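PDB 7KFL: myosin-17 from Arabidopsis thaliana, which is a plant class XI myosin, an actin-based motor whose globular tail, the part crystallised here, probably recognises the cargo to be moved. Local coordinates for residues Gln59-Ala62 with Thr63-Val67; His350-Ser354 with Asp355-Asn359. One frame throughout, in Å; residues are numbered along the deposited sequence.

Contact 1: Gln59-Ala62 with Thr63-Val67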
ATOM      1  N   GLN A  59     -15.370  17.284  -8.531  1.00 56.12           N
ATOM      2  CA  GLN A  59     -15.465  16.994  -9.989  1.00 57.05           C
ATOM      3  C   GLN A  59     -14.092  17.189 -10.645  1.00 56.62           C
ATOM      4  O   GLN A  59     -13.719  16.356 -11.493  1.00 56.24           O
ATOM      5  CB  GLN A  59     -16.519  17.888 -10.644  1.00 58.39           C
ATOM      6  CG  GLN A  59     -17.948  17.450 -10.347  1.00 59.79           C
ATOM      7  CD  GLN A  59     -18.968  18.526 -10.640  1.00 61.75           C
ATOM      8  OE1 GLN A  59     -18.648  19.585 -11.181  1.00 63.33           O
ATOM      9  NE2 GLN A  59     -20.214  18.258 -10.284  1.00 62.48           N
ATOM     10  N   THR A  60     -13.374  18.246 -10.260  1.00 56.24           N
ATOM     11  CA  THR A  60     -12.028  18.601 -10.787  1.00 55.88           C
ATOM     12  C   THR A  60     -11.051  17.458 -10.483  1.00 54.85           C
ATOM     13  O   THR A  60     -10.405  16.967 -11.435  1.00 55.78           O
ATOM     14  CB  THR A  60     -11.559  19.948 -10.221  1.00 56.67           C
ATOM     15  OG1 THR A  60     -12.531  20.930 -10.583  1.00 57.61           O
ATOM     16  CG2 THR A  60     -10.196  20.372 -10.725  1.00 57.01           C
ATOM     17  N   ILE A  61     -10.962  17.045  -9.213  1.00 52.64           N
ATOM     18  CA  ILE A  61     -10.068  15.940  -8.749  1.00 51.87           C
ATOM     19  C   ILE A  61     -10.474  14.652  -9.477  1.00 51.94           C
ATOM     20  O   ILE A  61      -9.580  13.946  -9.962  1.00 51.06           O
ATOM     21  CB  ILE A  61     -10.119  15.769  -7.216  1.00 50.85           C
ATOM     22  CG1 ILE A  61      -9.654  17.030  -6.481  1.00 51.02           C
ATOM     23  CG2 ILE A  61      -9.319  14.547  -6.786  1.00 49.79           C
ATOM     24  CD1 ILE A  61     -10.045  17.070  -5.018  1.00 51.09           C
ATOM     25  N   ALA A  62     -11.778  14.371  -9.544  1.00 53.45           N
ATOM     26  CA  ALA A  62     -12.357  13.179 -10.208  1.00 54.70           C
ATOM     27  C   ALA A  62     -11.938  13.146 -11.683  1.00 55.98           C
ATOM     28  O   ALA A  62     -11.532  12.071 -12.148  1.00 57.68           O
ATOM     29  CB  ALA A  62     -13.858  13.176 -10.055  1.00 54.56           C
ATOM     30  N   THR A  63     -12.019  14.282 -12.384  1.00 57.60           N
ATOM     31  CA  THR A  63     -11.714  14.398 -13.837  1.00 59.68           C
ATOM     32  C   THR A  63     -10.200  14.281 -14.069  1.00 60.81           C
ATOM     33  O   THR A  63      -9.807  13.836 -15.167  1.00 61.26           O
ATOM     34  CB  THR A  63     -12.252  15.707 -14.428  1.00 60.31           C
ATOM     35  OG1 THR A  63     -13.498  16.021 -13.808  1.00 60.07           O
ATOM     36  CG2 THR A  63     -12.442  15.631 -15.927  1.00 61.20           C
ATOM     37  N   ALA A  64      -9.390  14.665 -13.079  1.00 61.27           N
ATOM     38  CA  ALA A  64      -7.910  14.700 -13.155  1.00 62.09           C
ATOM     39  C   ALA A  64      -7.332  13.281 -13.069  1.00 62.77           C
ATOM     40  O   ALA A  64      -6.419  12.979 -13.860  1.00 64.39           O
ATOM     41  CB  ALA A  64      -7.355  15.587 -12.067  1.00 62.00           C
ATOM     42  N   ILE A  65      -7.829  12.447 -12.148  1.00 62.49           N
ATOM     43  CA  ILE A  65      -7.233  11.114 -11.823  1.00 63.44           C
ATOM     44  C   ILE A  65      -7.738  10.047 -12.804  1.00 66.07           C
ATOM     45  O   ILE A  65      -7.026   9.041 -12.973  1.00 66.73           O
ATOM     46  CB  ILE A  65      -7.497  10.707 -10.357  1.00 61.74           C
ATOM     47  CG1 ILE A  65      -8.967  10.352 -10.102  1.00 61.57           C
ATOM     48  CG2 ILE A  65      -6.984  11.781  -9.408  1.00 60.93           C
ATOM     49  CD1 ILE A  65      -9.270   9.941  -8.676  1.00 60.82           C
ATOM     50  N   GLU A  66      -8.905  10.249 -13.425  1.00 69.79           N
ATOM     51  CA  GLU A  66      -9.592   9.218 -14.253  1.00 72.45           C
ATOM     52  C   GLU A  66      -9.128   9.341 -15.714  1.00 73.38           C
ATOM     53  O   GLU A  66      -9.989   9.392 -16.612  1.00 75.04           O
ATOM     54  CB  GLU A  66     -11.110   9.343 -14.079  1.00 74.43           C
ATOM     55  CG  GLU A  66     -11.837   8.007 -14.081  1.00 76.77           C
ATOM     56  CD  GLU A  66     -11.411   7.037 -12.987  1.00 77.80           C
ATOM     57  OE1 GLU A  66     -10.928   5.936 -13.332  1.00 78.57           O
ATOM     58  OE2 GLU A  66     -11.565   7.378 -11.792  1.00 77.62           O
ATOM     59  N   VAL A  67      -7.808   9.350 -15.931  1.00 73.94           N
ATOM     60  CA  VAL A  67      -7.147   9.429 -17.271  1.00 75.53           C
ATOM     61  C   VAL A  67      -6.098   8.320 -17.352  1.00 75.61           C
ATOM     62  O   VAL A  67      -5.676   7.792 -16.324  1.00 73.91           O
ATOM     63  CB  VAL A  67      -6.527  10.821 -17.520  1.00 75.70           C
ATOM     64  CG1 VAL A  67      -7.591  11.865 -17.821  1.00 75.97           C
ATOM     65  CG2 VAL A  67      -5.640  11.274 -16.371  1.00 75.27           C
TER
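Thr-63 meets Gln-59 one helical turn back through its backbone: Thr-63 N donates to Gln-59 O at 2.8 Å. The hydroxyl of Thr-63 lies beside its own backbone N (chi1 -36°) and points at the same oxygen, Gln-59 O, but the very short modelled separation leaves the details of that second bond doubtful. The remaining backbone bonds record a helix running out. Ile-65 N to Ile-61 O, 3.2 Å long with an N-H...O angle of 149°, is still regular. Ala-64 N divides weakly between Thr-60 O and Ile-61 O, and Glu-66 N reaches Ala-62 O weakly at 3.4 Å. Glu-66 then leaves helical phi/psi as the centre of an inverse gamma turn. Apolar contact is slight: Ile-61 CG2 and Ile-65 CG2 stand 4.5 Å apart. Separately, the Ile-65 CG2 methyl lies against a backbone oxygen, 3.4 Å from Ile-61 O. This is the C-terminal turn of helix 53-65, and both isoleucines are buried. Helix 71-89 meets them through Trp-77 and Leu-74, helix 150-186 through Leu-159 and Ile-166, and helix 4-20 packs against Thr-60.

Contact 2: His350-Ser354 with Asp355-Asn359; sequences HSVSS and DVIAN
Val-352 reaches forward over the first turn of the helix with its CG2 methyl, which touches both Val-356 CG1 and Ile-357 CG1 at 3.8 Å. A chi1 of -63° sets this methyl between the backbone N and the carbonyl carbon, and the side chains of Val-352 and Val-356 cross at about a right angle. Together they form a small apolar cluster that joins the end of the loop to the first helical turn. Ser-353 follows as the N-cap. Its OG, held by chi1 83° between its own N and carbonyl carbon, accepts from Val-356 N at 3.1 Å with an N-H...O angle of 150°. The carbonyl of the same residue takes the next amide: Ile-357 N lies 3.0 Å from Ser-353 O, while Val-356 N adds a weak second bond to that oxygen. Val-356 CG2 also packs against the capping hydroxyl, 3.2 Å from Ser-353 OG. With an alanine at Ser-353, Val-356 N would probably lose its side-chain acceptor and keep within this contact only the weak bond to the carbonyl, leaving the helix start less firmly fixed. Ser-354 continues the ladder, its O accepting from Ala-358 N at 2.8 Å, and Ala-358 CB lies 3.3 Å from Ser-354 O. The N-terminal turn of helix 354-369 is thus capped by the loop that follows helix 332-341. Ile-322 of helix 319-326 touches Val-352 and Val-356, with Leu-319 also on Val-356, while Tyr-336 of helix 332-341 meets Ile-357.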
ATOM      1  N   HIS A 350      16.596 -35.012   1.445  1.00 73.36           N
ATOM      2  CA  HIS A 350      15.224 -35.501   1.754  1.00 73.53           C
ATOM      3  C   HIS A 350      14.481 -34.459   2.597  1.00 72.77           C
ATOM      4  O   HIS A 350      15.119 -33.481   3.042  1.00 71.85           O
ATOM      5  CB  HIS A 350      15.276 -36.874   2.441  1.00 74.04           C
ATOM      6  CG  HIS A 350      15.964 -37.925   1.634  1.00 74.54           C
ATOM      7  ND1 HIS A 350      16.664 -38.963   2.217  1.00 75.27           N
ATOM      8  CD2 HIS A 350      16.080 -38.090   0.298  1.00 74.39           C
ATOM      9  CE1 HIS A 350      17.173 -39.729   1.274  1.00 75.41           C
ATOM     10  NE2 HIS A 350      16.833 -39.213   0.087  1.00 74.97           N
ATOM     11  N   SER A 351      13.180 -34.677   2.803  1.00 72.58           N
ATOM     12  CA  SER A 351      12.275 -33.813   3.605  1.00 72.76           C
ATOM     13  C   SER A 351      12.441 -34.135   5.096  1.00 73.79           C
ATOM     14  O   SER A 351      13.427 -34.809   5.451  1.00 74.01           O
ATOM     15  CB  SER A 351      10.846 -33.980   3.157  1.00 71.90           C
ATOM     16  OG  SER A 351      10.014 -33.001   3.759  1.00 71.20           O
ATOM     17  N   VAL A 352      11.514 -33.653   5.930  1.00 74.75           N
ATOM     18  CA  VAL A 352      11.433 -33.977   7.387  1.00 76.34           C
ATOM     19  C   VAL A 352      11.072 -35.462   7.532  1.00 77.60           C
ATOM     20  O   VAL A 352      10.529 -36.035   6.562  1.00 77.43           O
ATOM     21  CB  VAL A 352      10.428 -33.066   8.123  1.00 76.85           C
ATOM     22  CG1 VAL A 352      10.854 -31.606   8.076  1.00 76.25           C
ATOM     23  CG2 VAL A 352       9.005 -33.222   7.601  1.00 76.90           C
ATOM     24  N   SER A 353      11.362 -36.059   8.694  1.00 78.69           N
ATOM     25  CA  SER A 353      11.218 -37.517   8.961  1.00 79.61           C
ATOM     26  C   SER A 353       9.743 -37.929   8.872  1.00 80.42           C
ATOM     27  O   SER A 353       8.870 -37.065   9.078  1.00 81.56           O
ATOM     28  CB  SER A 353      11.819 -37.901  10.293  1.00 79.97           C
ATOM     29  OG  SER A 353      10.911 -37.659  11.358  1.00 80.47           O
ATOM     30  N   SER A 354       9.489 -39.207   8.568  1.00 81.37           N
ATOM     31  CA  SER A 354       8.139 -39.829   8.504  1.00 82.12           C
ATOM     32  C   SER A 354       7.429 -39.678   9.855  1.00 83.28           C
ATOM     33  O   SER A 354       6.191 -39.510   9.856  1.00 82.13           O
ATOM     34  CB  SER A 354       8.237 -41.274   8.088  1.00 82.54           C
ATOM     35  OG  SER A 354       6.964 -41.900   8.126  1.00 83.60           O
ATOM     36  N   ASP A 355       8.189 -39.742  10.956  1.00 85.20           N
ATOM     37  CA  ASP A 355       7.693 -39.556  12.347  1.00 87.03           C
ATOM     38  C   ASP A 355       7.177 -38.123  12.519  1.00 86.73           C
ATOM     39  O   ASP A 355       6.154 -37.951  13.208  1.00 87.55           O
ATOM     40  CB  ASP A 355       8.779 -39.883  13.379  1.00 88.74           C
ATOM     41  CG  ASP A 355       8.978 -41.372  13.608  1.00 90.35           C
ATOM     42  OD1 ASP A 355       8.075 -41.999  14.200  1.00 91.71           O
ATOM     43  OD2 ASP A 355      10.031 -41.895  13.189  1.00 90.16           O
ATOM     44  N   VAL A 356       7.862 -37.139  11.923  1.00 85.85           N
ATOM     45  CA  VAL A 356       7.471 -35.696  11.955  1.00 84.94           C
ATOM     46  C   VAL A 356       6.204 -35.507  11.109  1.00 84.70           C
ATOM     47  O   VAL A 356       5.295 -34.797  11.580  1.00 85.28           O
ATOM     48  CB  VAL A 356       8.618 -34.777  11.487  1.00 84.46           C
ATOM     49  CG1 VAL A 356       8.164 -33.336  11.304  1.00 83.63           C
ATOM     50  CG2 VAL A 356       9.809 -34.832  12.433  1.00 84.97           C
ATOM     51  N   ILE A 357       6.144 -36.115   9.918  1.00 84.63           N
ATOM     52  CA  ILE A 357       4.971 -36.051   8.990  1.00 85.43           C
ATOM     53  C   ILE A 357       3.771 -36.750   9.643  1.00 87.12           C
ATOM     54  O   ILE A 357       2.631 -36.305   9.401  1.00 87.59           O
ATOM     55  CB  ILE A 357       5.312 -36.648   7.607  1.00 85.20           C
ATOM     56  CG1 ILE A 357       6.314 -35.766   6.856  1.00 85.48           C
ATOM     57  CG2 ILE A 357       4.052 -36.886   6.782  1.00 85.02           C
ATOM     58  CD1 ILE A 357       6.853 -36.373   5.578  1.00 85.80           C
ATOM     59  N   ALA A 358       4.013 -37.802  10.434  1.00 88.87           N
ATOM     60  CA  ALA A 358       2.979 -38.543  11.198  1.00 89.91           C
ATOM     61  C   ALA A 358       2.346 -37.617  12.244  1.00 89.49           C
ATOM     62  O   ALA A 358       1.105 -37.615  12.346  1.00 89.43           O
ATOM     63  CB  ALA A 358       3.582 -39.770  11.839  1.00 90.86           C
ATOM     64  N   ASN A 359       3.171 -36.858  12.974  1.00 89.98           N
ATOM     65  CA  ASN A 359       2.747 -35.940  14.068  1.00 91.61           C
ATOM     66  C   ASN A 359       2.017 -34.720  13.490  1.00 91.57           C
ATOM     67  O   ASN A 359       1.223 -34.110  14.234  1.00 92.32           O
ATOM     68  CB  ASN A 359       3.932 -35.484  14.924  1.00 92.43           C
ATOM     69  CG  ASN A 359       4.586 -36.609  15.698  1.00 93.97           C
ATOM     70  OD1 ASN A 359       4.009 -37.684  15.857  1.00 95.78           O
ATOM     71  ND2 ASN A 359       5.792 -36.371  16.188  1.00 94.23           N
TER

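Contact 1 is the C-terminal end of one helix and contact 2 the N-terminal end of another: residues 59-67 let helix 53-65 run out into a turn, whereas residues 350-359 start helix 354-369 from a serine cap. They follow one another along the chain and lie on opposite sides of its centre, their centres about 21 Å and 39 Å from the centre of the chain. In both, apolar residues turn to neighbouring helices, but contact 1 ends its helix through the backbone and contact 2 uses the side chain of Ser-353. Their own centres are about 58 Å apart; at about 47 Å between nearest atoms, the two helix ends belong to separate parts of the globular tail.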